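Long-range contact in pyroglutatmate porin OpdO (Pseudomonas aeruginosa, PDB 3SZV), which forms a beta-barrel channel in the bacterial outer membrane that probably lets small carboxylates such as pyroglutamate pass: residues D176-R188 with G282-P294. Residues are numbered along the deposited sequence; the frame is centred on the assembly and turned at random. Where two conformers were deposited one is given.
Sequences DYQVFSANRIGGR and GDDPYPYIAGSDP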
ATOM      1  N   ASP A 176      12.012   7.953 -12.828  1.00 29.14           N
ATOM      2  CA  ASP A 176      12.001   7.078 -13.995  1.00 29.80           C
ATOM      3  C   ASP A 176      11.338   5.737 -13.728  1.00 26.36           C
ATOM      4  O   ASP A 176      11.567   5.115 -12.695  1.00 25.60           O
ATOM      5  CB  ASP A 176      13.429   6.847 -14.501  1.00 38.05           C
ATOM      6  CG  ASP A 176      13.966   8.022 -15.298  1.00 51.84           C
ATOM      7  OD1 ASP A 176      13.290   9.072 -15.354  1.00 59.49           O
ATOM      8  OD2 ASP A 176      15.072   7.896 -15.866  1.00 61.77           O
ATOM      9  N   TYR A 177      10.498   5.305 -14.665  1.00 24.03           N
ATOM     10  CA  TYR A 177      10.011   3.934 -14.667  1.00 22.41           C
ATOM     11  C   TYR A 177      11.175   2.987 -14.928  1.00 23.26           C
ATOM     12  O   TYR A 177      12.017   3.247 -15.790  1.00 25.88           O
ATOM     13  CB  TYR A 177       8.942   3.738 -15.743  1.00 22.40           C
ATOM     14  CG  TYR A 177       7.580   4.303 -15.395  1.00 22.21           C
ATOM     15  CD1 TYR A 177       6.980   5.263 -16.197  1.00 23.43           C
ATOM     16  CD2 TYR A 177       6.896   3.867 -14.270  1.00 21.70           C
ATOM     17  CE1 TYR A 177       5.730   5.775 -15.885  1.00 24.60           C
ATOM     18  CE2 TYR A 177       5.654   4.365 -13.948  1.00 21.11           C
ATOM     19  CZ  TYR A 177       5.069   5.314 -14.754  1.00 22.31           C
ATOM     20  OH  TYR A 177       3.825   5.833 -14.435  1.00 23.81           O
ATOM     21  N   GLN A 178      11.223   1.895 -14.174  1.00 20.97           N
ATOM     22  CA  GLN A 178      12.232   0.861 -14.380  1.00 21.34           C
ATOM     23  C   GLN A 178      11.587  -0.509 -14.345  1.00 21.15           C
ATOM     24  O   GLN A 178      10.424  -0.653 -13.973  1.00 20.17           O
ATOM     25  CB  GLN A 178      13.335   0.952 -13.322  1.00 23.82           C
ATOM     26  CG  GLN A 178      12.861   0.760 -11.896  1.00 29.40           C
ATOM     27  CD  GLN A 178      13.896   1.206 -10.871  1.00 53.76           C
ATOM     28  OE1 GLN A 178      14.290   2.373 -10.835  1.00 41.10           O
ATOM     29  NE2 GLN A 178      14.338   0.275 -10.034  1.00 46.63           N
ATOM     30  N   VAL A 179      12.333  -1.532 -14.741  1.00 20.63           N
ATOM     31  CA  VAL A 179      11.802  -2.885 -14.655  1.00 19.33           C
ATOM     32  C   VAL A 179      11.743  -3.362 -13.206  1.00 20.87           C
ATOM     33  O   VAL A 179      12.288  -2.729 -12.293  1.00 21.03           O
ATOM     34  CB  VAL A 179      12.603  -3.889 -15.508  1.00 25.76           C
ATOM     35  CG1 VAL A 179      12.559  -3.499 -16.985  1.00 31.37           C
ATOM     36  CG2 VAL A 179      14.027  -3.997 -15.007  1.00 28.44           C
ATOM     37  N   PHE A 180      11.071  -4.484 -13.002  1.00 16.69           N
ATOM     38  CA  PHE A 180      10.842  -5.006 -11.662  1.00 15.70           C
ATOM     39  C   PHE A 180      11.936  -5.935 -11.157  1.00 15.38           C
ATOM     40  O   PHE A 180      12.671  -6.550 -11.932  1.00 18.45           O
ATOM     41  CB  PHE A 180       9.560  -5.845 -11.635  1.00 15.35           C
ATOM     42  CG  PHE A 180       8.319  -5.113 -12.053  1.00 14.73           C
ATOM     43  CD1 PHE A 180       7.739  -4.177 -11.219  1.00 15.79           C
ATOM     44  CD2 PHE A 180       7.696  -5.418 -13.256  1.00 16.72           C
ATOM     45  CE1 PHE A 180       6.571  -3.514 -11.598  1.00 16.61           C
ATOM     46  CE2 PHE A 180       6.535  -4.766 -13.637  1.00 18.92           C
ATOM     47  CZ  PHE A 180       5.972  -3.825 -12.810  1.00 15.72           C
ATOM     48  N   SER A 181      12.006  -6.034  -9.835  1.00 15.65           N
ATOM     49  CA  SER A 181      12.717  -7.122  -9.177  0.65 13.77           C
ATOM     50  C   SER A 181      11.903  -7.541  -7.964  1.00 14.50           C
ATOM     51  O   SER A 181      10.904  -6.899  -7.625  1.00 15.85           O
ATOM     52  CB  SER A 181      14.135  -6.711  -8.763  0.65 14.52           C
ATOM     53  OG  SER A 181      14.123  -5.778  -7.697  0.65 16.83           O
ATOM     54  N   ALA A 182      12.296  -8.634  -7.330  1.00 13.91           N
ATOM     55  CA  ALA A 182      11.586  -9.114  -6.146  1.00 14.29           C
ATOM     56  C   ALA A 182      12.363  -8.793  -4.876  1.00 13.65           C
ATOM     57  O   ALA A 182      13.581  -8.909  -4.831  1.00 15.56           O
ATOM     58  CB  ALA A 182      11.321 -10.607  -6.245  1.00 15.09           C
ATOM     59  N   ASN A 183      11.638  -8.358  -3.855  1.00 13.65           N
ATOM     60  CA  ASN A 183      12.231  -8.069  -2.554  1.00 12.83           C
ATOM     61  C   ASN A 183      13.028  -9.267  -2.021  1.00 13.98           C
ATOM     62  O   ASN A 183      12.507 -10.394  -2.006  1.00 14.35           O
ATOM     63  CB  ASN A 183      11.134  -7.683  -1.562  1.00 13.88           C
ATOM     64  CG  ASN A 183      11.687  -7.069  -0.298  1.00 14.83           C
ATOM     65  OD1 ASN A 183      12.138  -5.920  -0.297  1.00 19.12           O
ATOM     66  ND2 ASN A 183      11.672  -7.834   0.790  1.00 14.96           N
ATOM     67  N   ARG A 184      14.264  -8.999  -1.585  1.00 13.91           N
ATOM     68  CA  ARG A 184      15.259 -10.004  -1.137  1.00 14.06           C
ATOM     69  C   ARG A 184      15.763 -10.932  -2.230  1.00 14.56           C
ATOM     70  O   ARG A 184      16.976 -11.125  -2.368  1.00 19.34           O
ATOM     71  CB  ARG A 184      14.748 -10.856   0.034  1.00 15.22           C
ATOM     72  CG  ARG A 184      14.535 -10.108   1.336  1.00 15.05           C
ATOM     73  CD  ARG A 184      14.066 -11.093   2.417  1.00 15.81           C
ATOM     74  NE  ARG A 184      13.806 -10.452   3.700  1.00 16.69           N
ATOM     75  CZ  ARG A 184      12.635  -9.927   4.063  1.00 14.89           C
ATOM     76  NH1 ARG A 184      11.592  -9.978   3.232  1.00 14.83           N
ATOM     77  NH2 ARG A 184      12.513  -9.360   5.257  1.00 16.19           N
ATOM     78  N   ILE A 185      14.838 -11.508  -2.986  1.00 15.59           N
ATOM     79  CA  ILE A 185      15.150 -12.588  -3.923  1.00 16.56           C
ATOM     80  C   ILE A 185      15.854 -12.087  -5.185  1.00 18.53           C
ATOM     81  O   ILE A 185      16.629 -12.820  -5.812  1.00 19.64           O
ATOM     82  CB  ILE A 185      13.859 -13.336  -4.284  1.00 22.10           C
ATOM     83  CG1 ILE A 185      13.374 -14.145  -3.077  1.00 22.60           C
ATOM     84  CG2 ILE A 185      14.045 -14.226  -5.510  1.00 31.97           C
ATOM     85  CD1 ILE A 185      11.859 -14.270  -3.024  1.00 26.95           C
ATOM     86  N   GLY A 186      15.597 -10.835  -5.556  1.00 16.81           N
ATOM     87  CA  GLY A 186      16.226 -10.257  -6.726  1.00 17.59           C
ATOM     88  C   GLY A 186      15.519 -10.622  -8.016  1.00 17.63           C
ATOM     89  O   GLY A 186      14.285 -10.683  -8.071  1.00 17.39           O
ATOM     90  N   GLY A 187      16.310 -10.859  -9.056  1.00 19.94           N
ATOM     91  CA  GLY A 187      15.772 -11.147 -10.370  1.00 18.96           C
ATOM     92  C   GLY A 187      15.423  -9.894 -11.156  1.00 21.44           C
ATOM     93  O   GLY A 187      15.498  -8.775 -10.645  1.00 21.17           O
ATOM     94  N   ARG A 188      15.057 -10.093 -12.417  1.00 18.39           N
ATOM     95  CA  ARG A 188      14.652  -8.999 -13.295  1.00 19.61           C
ATOM     96  C   ARG A 188      13.406  -9.413 -14.071  1.00 19.54           C
ATOM     97  O   ARG A 188      13.348 -10.516 -14.616  1.00 22.08           O
ATOM     98  CB  ARG A 188      15.786  -8.641 -14.256  1.00 25.47           C
ATOM     99  CG  ARG A 188      15.428  -7.546 -15.244  1.00 29.64           C
ATOM    100  N   GLY A 282       8.888 -22.508   4.097  1.00 18.42           N
ATOM    101  CA  GLY A 282       9.513 -22.806   2.825  1.00 18.77           C
ATOM    102  C   GLY A 282      10.974 -22.407   2.842  1.00 20.23           C
ATOM    103  O   GLY A 282      11.476 -21.893   3.847  1.00 19.92           O
ATOM    104  N   ASP A 283      11.663 -22.630   1.730  1.00 20.38           N
ATOM    105  CA  ASP A 283      13.078 -22.291   1.636  1.00 21.18           C
ATOM    106  C   ASP A 283      13.321 -20.792   1.466  1.00 17.68           C
ATOM    107  O   ASP A 283      14.436 -20.304   1.679  1.00 21.51           O
ATOM    108  CB  ASP A 283      13.720 -23.042   0.471  1.00 22.29           C
ATOM    109  CG  ASP A 283      13.694 -24.545   0.666  1.00 34.56           C
ATOM    110  OD1 ASP A 283      13.578 -25.271  -0.343  1.00 56.86           O
ATOM    111  OD2 ASP A 283      13.790 -24.996   1.826  1.00 30.67           O
ATOM    112  N   ASP A 284      12.277 -20.065   1.083  1.00 16.71           N
ATOM    113  CA  ASP A 284      12.435 -18.677   0.682  1.00 17.02           C
ATOM    114  C   ASP A 284      11.572 -17.736   1.504  1.00 13.37           C
ATOM    115  O   ASP A 284      10.577 -18.145   2.105  1.00 15.62           O
ATOM    116  CB  ASP A 284      12.109 -18.541  -0.807  1.00 15.90           C
ATOM    117  CG  ASP A 284      13.060 -19.336  -1.658  1.00 20.70           C
ATOM    118  OD1 ASP A 284      14.175 -18.836  -1.895  1.00 27.55           O
ATOM    119  OD2 ASP A 284      12.739 -20.481  -2.050  1.00 17.77           O
ATOM    120  N   PRO A 285      11.970 -16.460   1.559  1.00 14.04           N
ATOM    121  CA  PRO A 285      11.189 -15.438   2.255  1.00 13.24           C
ATOM    122  C   PRO A 285       9.989 -15.039   1.399  1.00 13.51           C
ATOM    123  O   PRO A 285       9.835 -15.515   0.265  1.00 13.67           O
ATOM    124  CB  PRO A 285      12.179 -14.282   2.371  1.00 14.56           C
ATOM    125  CG  PRO A 285      12.967 -14.381   1.096  1.00 15.40           C
ATOM    126  CD  PRO A 285      13.140 -15.885   0.874  1.00 15.20           C
ATOM    127  N   TYR A 286       9.135 -14.169   1.932  1.00 12.50           N
ATOM    128  CA  TYR A 286       7.917 -13.799   1.215  1.00 12.89           C
ATOM    129  C   TYR A 286       8.217 -12.919   0.005  1.00 11.78           C
ATOM    130  O   TYR A 286       8.771 -11.837   0.150  1.00 13.22           O
ATOM    131  CB  TYR A 286       7.018 -13.037   2.156  1.00 12.41           C
ATOM    132  CG  TYR A 286       5.657 -12.707   1.585  1.00 12.27           C
ATOM    133  CD1 TYR A 286       4.707 -13.709   1.415  1.00 12.88           C
ATOM    134  CD2 TYR A 286       5.307 -11.401   1.247  1.00 11.71           C
ATOM    135  CE1 TYR A 286       3.441 -13.436   0.929  1.00 12.31           C
ATOM    136  CE2 TYR A 286       4.032 -11.118   0.746  1.00 11.28           C
ATOM    137  CZ  TYR A 286       3.109 -12.139   0.600  1.00 12.24           C
ATOM    138  OH  TYR A 286       1.836 -11.907   0.129  1.00 13.13           O
ATOM    139  N   PRO A 287       7.847 -13.382  -1.192  1.00 11.65           N
ATOM    140  CA  PRO A 287       8.185 -12.572  -2.361  1.00 12.96           C
ATOM    141  C   PRO A 287       7.143 -11.501  -2.628  1.00 12.92           C
ATOM    142  O   PRO A 287       5.947 -11.698  -2.396  1.00 13.21           O
ATOM    143  CB  PRO A 287       8.193 -13.594  -3.503  1.00 15.45           C
ATOM    144  CG  PRO A 287       7.202 -14.631  -3.067  1.00 21.14           C
ATOM    145  CD  PRO A 287       7.341 -14.720  -1.556  1.00 11.79           C
ATOM    146  N   TYR A 288       7.631 -10.360  -3.114  1.00 11.23           N
ATOM    147  CA  TYR A 288       6.787  -9.266  -3.586  1.00 11.45           C
ATOM    148  C   TYR A 288       7.639  -8.350  -4.425  1.00 11.43           C
ATOM    149  O   TYR A 288       8.862  -8.428  -4.390  1.00 12.62           O
ATOM    150  CB  TYR A 288       6.132  -8.497  -2.432  1.00 11.90           C
ATOM    151  CG  TYR A 288       6.992  -7.945  -1.305  1.00 11.77           C
ATOM    152  CD1 TYR A 288       7.242  -6.581  -1.199  1.00 12.88           C
ATOM    153  CD2 TYR A 288       7.472  -8.778  -0.292  1.00 12.16           C
ATOM    154  CE1 TYR A 288       7.971  -6.063  -0.134  1.00 13.18           C
ATOM    155  CE2 TYR A 288       8.184  -8.265   0.779  1.00 12.41           C
ATOM    156  CZ  TYR A 288       8.433  -6.910   0.848  1.00 12.24           C
ATOM    157  OH  TYR A 288       9.109  -6.356   1.896  1.00 14.17           O
ATOM    158  N   ILE A 289       6.994  -7.451  -5.164  1.00 11.76           N
ATOM    159  CA  ILE A 289       7.722  -6.528  -6.010  1.00 13.81           C
ATOM    160  C   ILE A 289       8.560  -5.571  -5.153  1.00 12.52           C
ATOM    161  O   ILE A 289       8.056  -4.927  -4.233  1.00 12.49           O
ATOM    162  CB  ILE A 289       6.737  -5.763  -6.899  1.00 13.75           C
ATOM    163  CG1 ILE A 289       6.187  -6.695  -7.971  1.00 14.70           C
ATOM    164  CG2 ILE A 289       7.419  -4.574  -7.549  1.00 15.61           C
ATOM    165  CD1 ILE A 289       4.934  -6.179  -8.637  1.00 16.23           C
ATOM    166  N   ALA A 290       9.866  -5.519  -5.422  1.00 13.84           N
ATOM    167  CA  ALA A 290      10.744  -4.639  -4.654  1.00 13.24           C
ATOM    168  C   ALA A 290      10.278  -3.193  -4.764  1.00 13.10           C
ATOM    169  O   ALA A 290       9.941  -2.735  -5.868  1.00 14.93           O
ATOM    170  CB  ALA A 290      12.200  -4.764  -5.147  1.00 15.25           C
ATOM    171  N   GLY A 291      10.262  -2.496  -3.634  1.00 13.10           N
ATOM    172  CA  GLY A 291       9.829  -1.107  -3.623  1.00 13.19           C
ATOM    173  C   GLY A 291       8.365  -0.951  -3.270  1.00 14.55           C
ATOM    174  O   GLY A 291       7.921   0.166  -2.960  1.00 16.60           O
ATOM    175  N   SER A 292       7.621  -2.053  -3.324  1.00 12.60           N
ATOM    176  CA  SER A 292       6.177  -2.015  -3.075  1.00 12.42           C
ATOM    177  C   SER A 292       5.829  -2.613  -1.712  1.00 13.73           C
ATOM    178  O   SER A 292       6.718  -3.021  -0.960  1.00 14.81           O
ATOM    179  CB  SER A 292       5.428  -2.721  -4.208  1.00 12.73           C
ATOM    180  OG  SER A 292       5.530  -4.129  -4.085  1.00 14.04           O
ATOM    181  N   ASP A 293       4.547  -2.638  -1.365  1.00 12.37           N
ATOM    182  CA  ASP A 293       4.131  -3.078  -0.032  1.00 12.20           C
ATOM    183  C   ASP A 293       3.633  -4.522  -0.053  1.00 11.70           C
ATOM    184  O   ASP A 293       2.753  -4.867  -0.850  1.00 12.90           O
ATOM    185  CB  ASP A 293       2.993  -2.195   0.504  1.00 12.04           C
ATOM    186  CG  ASP A 293       3.445  -0.811   0.910  1.00 15.12           C
ATOM    187  OD1 ASP A 293       4.656  -0.517   0.872  1.00 15.86           O
ATOM    188  OD2 ASP A 293       2.563  -0.023   1.307  1.00 18.20           O
ATOM    189  N   PRO A 294       4.162  -5.365   0.834  1.00 10.67           N
ATOM    190  CA  PRO A 294       3.678  -6.748   0.898  1.00 11.19           C
ATOM    191  C   PRO A 294       2.384  -6.819   1.691  1.00 11.11           C
ATOM    192  O   PRO A 294       2.212  -6.065   2.658  1.00 12.80           O
ATOM    193  CB  PRO A 294       4.816  -7.471   1.643  1.00 12.00           C
ATOM    194  CG  PRO A 294       5.350  -6.412   2.603  1.00 12.07           C
ATOM    195  CD  PRO A 294       5.238  -5.095   1.811  1.00 11.13           C
TER
HETATM  196  O   HOH W   1      10.714  -3.575  -8.495  1.00 17.28           O
HETATM  197  O   HOH W   2      11.139 -10.768   0.478  1.00 14.98           O
HETATM  198  O   HOH W   3      11.353  -3.493  -1.179  1.00 24.81           O
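Ala182 and Ile289 form a single isolated beta bridge, with their CA atoms 4.7 Å apart. Two backbone bonds flank it. Asn183 N donates to Tyr288 O at 2.8 Å. Ala290 N donates to Ser181 O, also at 2.8 Å. Asn183 and Tyr288 form the central side-chain contact. Asn183 CB sits 3.7 Å from the centroid of the Tyr288 ring, in a CH-pi contact over one face. The amide stacks on the ring with its plane turned by 21°. Asn183 CG lies opposite the backbone N (chi1 -167°), which carries the amide out along the ring toward the phenol end. Pro294 CB covers the other face, so the ring is sandwiched. Its OH is hydrogen-bonded to Asp304, which also forms a salt bridge with Arg184.

The fold is the antiparallel beta-barrel of the OprD porin family, and the contact joins a hairpin to a long loop of it. Residues 180-188 make the hairpin, which adds a short strand to strand 186-200. Residues 282-294 lie in the long loop between strands 271-281 and 311-320.

At the turn, the extended Arg184 chain runs past Pro285 in the reverse direction, with CD 3.7 Å from Pro285 CB. Ile185 CD1 meets Pro287 CB at 3.8 Å. Water 2 joins Arg184 NH1, Asn183 O and ND2, and Tyr286 O. At the other end, Phe180 CD1 touches Ile289 CG2 at 3.7 Å, and Ser181 OG lies 3.4 Å from Ala290 CB. Water 1 links Ser181 N to Ala290 O. Water 3 links Asn183 OD1 to Gly291 N, inside the type II turn Ile289-Ser292. Ser292 closes that turn, using both its N and OG to bind Ile289 O.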